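Local coordinates for prolyl 4-hydroxylase alpha subunit Fe(2+) 2OG dioxygenase domain-containing protein (Burkholderia ambifaria, PDB 3W20) that probably catalyses 2-oxoglutarate-dependent oxidation of N-substituted L-amino acids at a metal centre, occupied here by zinc, inside a double-stranded beta-helix fold, at residues A[205-208]-A[209-212]; A[98-101]-A[102-106]; A[19-23]-A[24-28]. All blocks are in the same frame, centred on the assembly; numbering follows the deposited sequence.

Interaction 1: residues A[205-208]-A[209-212]; sequences ALDE and MHAE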
# COMPACT_ATOMS: atom_id res chain seq x y z
N ALA A 205 -9.47 16.56 -18.24
CA ALA A 205 -10.27 16.54 -19.47
C ALA A 205 -11.46 15.61 -19.35
O ALA A 205 -12.55 16.01 -19.74
CB ALA A 205 -9.42 16.24 -20.72
N LEU A 206 -11.30 14.41 -18.75
CA LEU A 206 -12.45 13.52 -18.60
C LEU A 206 -13.45 14.12 -17.63
O LEU A 206 -14.68 13.98 -17.83
CB LEU A 206 -12.09 12.18 -17.97
CG LEU A 206 -11.43 11.17 -18.84
CD1 LEU A 206 -10.96 10.09 -17.88
CD2 LEU A 206 -12.48 10.63 -19.79
N ASP A 207 -12.90 14.77 -16.61
CA ASP A 207 -13.71 15.31 -15.50
C ASP A 207 -14.53 16.44 -16.11
O ASP A 207 -15.69 16.59 -15.74
CB ASP A 207 -12.82 15.87 -14.38
CG ASP A 207 -12.35 14.80 -13.39
OD1 ASP A 207 -12.88 13.68 -13.45
OD2 ASP A 207 -11.46 15.10 -12.56
N GLU A 208 -13.97 17.22 -17.04
CA GLU A 208 -14.77 18.29 -17.67
C GLU A 208 -15.86 17.66 -18.55
O GLU A 208 -17.01 18.16 -18.65
CB GLU A 208 -13.91 19.31 -18.43
CG GLU A 208 -14.72 20.51 -18.92
CD GLU A 208 -13.89 21.68 -19.45
OE1 GLU A 208 -12.66 21.54 -19.66
OE2 GLU A 208 -14.49 22.76 -19.68
N MSE A 209 -15.52 16.55 -19.21
CA MSE A 209 -16.47 15.91 -20.09
C MSE A 209 -17.64 15.39 -19.31
O MSE A 209 -18.80 15.50 -19.77
CB MSE A 209 -15.90 14.82 -21.02
CG MSE A 209 -14.94 15.49 -22.00
SE MSE A 209 -13.64 14.15 -22.80
CE MSE A 209 -15.08 13.05 -23.04
N HIS A 210 -17.39 14.83 -18.15
CA HIS A 210 -18.48 14.43 -17.27
C HIS A 210 -19.44 15.56 -16.90
O HIS A 210 -20.68 15.47 -17.11
CB HIS A 210 -17.91 13.79 -16.04
CG HIS A 210 -17.25 12.44 -16.29
ND1 HIS A 210 -16.45 11.85 -15.37
CD2 HIS A 210 -17.29 11.57 -17.38
CE1 HIS A 210 -16.00 10.67 -15.86
NE2 HIS A 210 -16.51 10.50 -17.08
N ALA A 211 -18.89 16.66 -16.38
CA ALA A 211 -19.69 17.87 -16.16
C ALA A 211 -20.48 18.35 -17.41
O ALA A 211 -21.60 18.84 -17.23
CB ALA A 211 -18.84 19.01 -15.63
N GLU A 212 -19.90 18.28 -18.62
CA GLU A 212 -20.63 18.65 -19.85
C GLU A 212 -21.80 17.71 -20.07
O GLU A 212 -22.89 18.13 -20.48
CB GLU A 212 -19.77 18.68 -21.11
CG GLU A 212 -20.57 18.90 -22.42
CD GLU A 212 -19.73 18.84 -23.67
OE1 GLU A 212 -18.51 18.51 -23.57
OE2 GLU A 212 -20.26 19.15 -24.78
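The imidazole of His210 lies against the backbone carbonyl of Leu206, one turn earlier in helix 203-216. Leu206 O sits 3.4 Å above the ring plane, offset toward the rim, and its nearest ring atom is CG, at 3.4 Å. The same oxygen accepts the amide of His210 (N to O 2.9 Å, 160° at the hydrogen), so backbone and side chain of one residue close on a single carbonyl. With CG beside the backbone N (chi1 -69°), the ring folds back along the preceding turn, and its NE2 is hydrogen-bonded to Pro154 O, outside the helix. Asp207 OD1 stands 4.4 Å from His210 ND1 without contact; this carboxylate forms its salt bridge with Arg163 instead. Met209, a selenomethionine, also leans back: its CG approaches Ala205 O at 3.3 Å, and the turn about CG-SE (chi3 45°) then swings the methyl CE aside. Ala205 O takes the amide of Met209, with N and O 3.1 Å apart. Leu206 and Met209 both pack on Pro200 and Leu245, giving the helix an apolar side toward the protein. The run of i to i+4 bonds is that of a regular alpha-helix; this one flanks the metal centre, with the His210 side chain about 5 Å from that of the zinc ligand His155.

Interaction 2: residues A[98-101]-A[102-106]; sequences GIAC and RVNDG
Across 98-101 and 102-106 the backbone runs as one helix whose carbonyls are shared: Ile99 O accepts Val103 N at 3.1 Å and, weakly, Arg102 N, while Ala100 O takes Asn104 N at 2.8 Å and, weakly, Val103 N. Ile99 and Val103 cross obliquely, CG2 of the isoleucine meeting CG1 of the valine at 3.9 Å. This branch of Ile99 points away from its own backbone N, forward along the helix, because CG1 takes the place beside that N (chi1 -73°). The amide of Asn104 lies back over the preceding turn, its CG 3.2 Å from Ala100 O and its ND2 4.2 Å from Ala100 CB. Both ends of this buried amide are satisfied beyond the helix: OD1 accepts Leu137 N, and ND2 donates to Phe135 O and Glu134 OE1. Arg102 starts close to the previous turn, CB 3.4 Å from Ile99 O, then bends at chi2 (-62°) and carries its guanidinium away to Asp105 of the second subunit, an intersubunit salt bridge beside the disulfide that joins Cys101 to Cys101 of that subunit. The arrangement is that of an interface helix, 87-107, held to its own chain through Asn104 and covalently to its partner.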
# COMPACT_ATOMS: atom_id res chain seq x y z
N GLY A 98 -2.05 -2.70 -0.01
CA GLY A 98 -2.16 -3.68 1.12
C GLY A 98 -3.06 -4.83 0.69
O GLY A 98 -2.79 -6.03 0.94
N ILE A 99 -4.12 -4.51 -0.01
CA ILE A 99 -5.08 -5.55 -0.46
C ILE A 99 -4.46 -6.40 -1.56
O ILE A 99 -4.59 -7.63 -1.55
CB ILE A 99 -6.40 -4.95 -0.95
CG1 ILE A 99 -7.20 -4.45 0.26
CG2 ILE A 99 -7.31 -5.96 -1.66
CD1 ILE A 99 -8.39 -3.62 -0.16
N ALA A 100 -3.75 -5.76 -2.48
CA ALA A 100 -3.33 -6.49 -3.68
C ALA A 100 -2.47 -7.69 -3.25
O ALA A 100 -2.50 -8.78 -3.81
CB ALA A 100 -2.48 -5.61 -4.56
N CYS A 101 -1.65 -7.44 -2.23
CA CYS A 101 -0.81 -8.48 -1.78
C CYS A 101 -1.59 -9.68 -1.18
O CYS A 101 -1.18 -10.80 -1.41
CB CYS A 101 0.32 -7.89 -0.94
SG CYS A 101 0.82 -8.90 0.47
N ARG A 102 -2.73 -9.44 -0.52
CA ARG A 102 -3.57 -10.51 0.07
C ARG A 102 -4.18 -11.31 -1.07
O ARG A 102 -4.29 -12.51 -1.02
CB ARG A 102 -4.70 -9.95 0.95
CG ARG A 102 -4.27 -9.40 2.32
CD ARG A 102 -3.63 -10.48 3.19
NE ARG A 102 -2.68 -9.98 4.20
CZ ARG A 102 -1.96 -10.77 5.00
NH1 ARG A 102 -2.11 -12.10 4.91
NH2 ARG A 102 -1.10 -10.25 5.90
N VAL A 103 -4.58 -10.65 -2.13
CA VAL A 103 -5.45 -11.34 -3.08
C VAL A 103 -4.70 -11.84 -4.33
O VAL A 103 -5.19 -12.78 -5.01
CB VAL A 103 -6.65 -10.50 -3.51
CG1 VAL A 103 -7.37 -9.80 -2.36
CG2 VAL A 103 -6.23 -9.46 -4.50
N ASN A 104 -3.53 -11.30 -4.63
CA ASN A 104 -2.85 -11.66 -5.90
C ASN A 104 -2.32 -13.11 -5.90
O ASN A 104 -2.22 -13.69 -6.95
CB ASN A 104 -1.67 -10.77 -6.20
CG ASN A 104 -2.09 -9.48 -6.91
OD1 ASN A 104 -3.24 -9.31 -7.28
ND2 ASN A 104 -1.16 -8.62 -7.11
N ASP A 105 -2.07 -13.68 -4.71
CA ASP A 105 -1.58 -15.06 -4.63
C ASP A 105 -2.58 -16.03 -5.23
O ASP A 105 -2.21 -16.92 -6.04
CB ASP A 105 -1.19 -15.41 -3.19
CG ASP A 105 0.19 -14.84 -2.79
OD1 ASP A 105 0.98 -14.42 -3.66
OD2 ASP A 105 0.50 -14.80 -1.57
N GLY A 106 -3.84 -15.83 -4.87
CA GLY A 106 -4.95 -16.47 -5.58
C GLY A 106 -5.16 -16.02 -7.03
O GLY A 106 -5.30 -16.88 -7.96

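Interaction 3: residues A[19-23]-A[24-28]; sequences EHMTI and AAAIH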
# COMPACT_ATOMS: atom_id res chain seq x y z
N GLU A 19 -10.40 -13.54 -38.36
CA GLU A 19 -9.17 -14.37 -38.43
C GLU A 19 -9.17 -15.31 -37.24
O GLU A 19 -9.84 -15.08 -36.28
CB GLU A 19 -7.91 -13.49 -38.35
CG GLU A 19 -7.56 -12.83 -39.69
CD GLU A 19 -6.84 -11.50 -39.52
OE1 GLU A 19 -7.23 -10.51 -40.21
OE2 GLU A 19 -5.90 -11.45 -38.70
N HIS A 20 -8.41 -16.38 -37.33
CA HIS A 20 -8.11 -17.20 -36.19
C HIS A 20 -6.74 -16.77 -35.66
O HIS A 20 -5.75 -16.77 -36.39
CB HIS A 20 -8.11 -18.66 -36.61
CG HIS A 20 -9.47 -19.33 -36.47
ND1 HIS A 20 -10.51 -19.03 -37.28
CD2 HIS A 20 -9.94 -20.27 -35.53
CE1 HIS A 20 -11.60 -19.73 -36.89
NE2 HIS A 20 -11.24 -20.50 -35.82
N MSE A 21 -6.65 -16.36 -34.39
CA MSE A 21 -5.39 -15.79 -33.90
C MSE A 21 -5.08 -16.30 -32.55
O MSE A 21 -6.00 -16.64 -31.78
CB MSE A 21 -5.40 -14.26 -33.63
CG MSE A 21 -6.38 -13.62 -34.55
SE MSE A 21 -6.20 -11.69 -34.25
CE MSE A 21 -4.35 -11.39 -34.68
N THR A 22 -3.81 -16.29 -32.20
CA THR A 22 -3.45 -16.56 -30.80
C THR A 22 -3.72 -15.31 -29.99
O THR A 22 -3.83 -14.19 -30.56
CB THR A 22 -1.96 -16.89 -30.61
OG1 THR A 22 -1.14 -15.80 -31.10
CG2 THR A 22 -1.59 -18.15 -31.37
N ILE A 23 -3.82 -15.47 -28.66
CA ILE A 23 -3.83 -14.29 -27.78
C ILE A 23 -2.61 -13.37 -28.00
O ILE A 23 -2.76 -12.16 -28.08
CB ILE A 23 -3.84 -14.73 -26.26
CG1 ILE A 23 -5.03 -15.65 -26.04
CG2 ILE A 23 -3.75 -13.49 -25.33
CD1 ILE A 23 -6.26 -15.00 -25.48
N ALA A 24 -1.39 -13.94 -28.09
CA ALA A 24 -0.20 -13.10 -28.25
C ALA A 24 -0.28 -12.35 -29.57
O ALA A 24 0.13 -11.18 -29.61
CB ALA A 24 1.11 -13.90 -28.22
N ALA A 25 -0.86 -12.97 -30.64
CA ALA A 25 -0.91 -12.24 -31.87
C ALA A 25 -1.90 -11.06 -31.82
O ALA A 25 -1.63 -10.00 -32.36
CB ALA A 25 -1.16 -13.17 -33.09
N ALA A 26 -3.05 -11.27 -31.19
CA ALA A 26 -4.08 -10.24 -31.05
C ALA A 26 -3.51 -9.06 -30.22
O ALA A 26 -3.61 -7.90 -30.62
CB ALA A 26 -5.30 -10.79 -30.34
N ILE A 27 -2.83 -9.42 -29.14
CA ILE A 27 -2.22 -8.40 -28.23
C ILE A 27 -1.11 -7.67 -29.06
O ILE A 27 -1.00 -6.43 -29.03
CB ILE A 27 -1.64 -9.04 -26.96
CG1 ILE A 27 -2.72 -9.57 -26.02
CG2 ILE A 27 -0.63 -8.12 -26.24
CD1 ILE A 27 -3.63 -8.45 -25.46
N HIS A 28 -0.30 -8.39 -29.80
CA HIS A 28 0.72 -7.68 -30.67
C HIS A 28 0.09 -6.73 -31.68
O HIS A 28 0.68 -5.64 -31.98
CB HIS A 28 1.59 -8.74 -31.39
CG HIS A 28 2.60 -8.15 -32.36
ND1 HIS A 28 2.27 -7.74 -33.62
CD2 HIS A 28 3.98 -7.93 -32.23
CE1 HIS A 28 3.37 -7.24 -34.23
NE2 HIS A 28 4.42 -7.40 -33.40
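Met21, a selenomethionine on strand 17-22, reaches over the first turn of helix 23-31 at a strand-to-helix junction with Thr22 as N-cap. The axes of the two short segments stand nearly perpendicular, at 98°. From the strand side, Met21 SE meets Ala26 CB at 4.1 Å; a bend at chi3 (59°) then turns the methyl CE toward Ala25, 4.0 Å from its CB. Ile23 and Ile27, one turn apart, run alongside each other in the same direction, with CG2 of the first 4.1 Å from CG1 of the second. Together they join the helix to the body of the fold: both pack against strand 236-241 and helix 111-120, and Ala26 joins them on Leu239 of that strand. Strand 17-22 itself pairs with strand 4-10, through backbone bonds of Glu19 with Ala7 and of Met21 with Tyr5. At the turn, Thr22 is gripped twice: its carbonyl O accepts Ala26 N at 3.1 Å, and its hydroxyl caps the helix start. The hydroxyl reaches this place because chi1 of 58° sets OG1 between the backbone N and the carbonyl carbon, facing the first turn, where it accepts Ala25 N at 2.9 Å and touches Ala25 CB at 3.3 Å.

In the fold
Along the chain the three contacts come in series: interaction 3 first, then interaction 2, then interaction 1. None touches another; their centres lie 29 to 35 Å apart, and interactions 1 and 3 fall on opposite sides of the chain's centre. Each belongs to a different helix, 23-31, 87-107 and 203-216, set around the curled mixed sheet that includes the double-stranded beta-helix. Interaction 3 is tied directly to that sheet through strand 17-22. Interaction 2 faces the second subunit and serves the dimer. Interaction 1 is near the zinc site of His155, Asp157 and His246; the helix beside the metal centre and the helix of the dimer contact are thus separate, the nearest atoms of interactions 1 and 2 being about 22 Å apart.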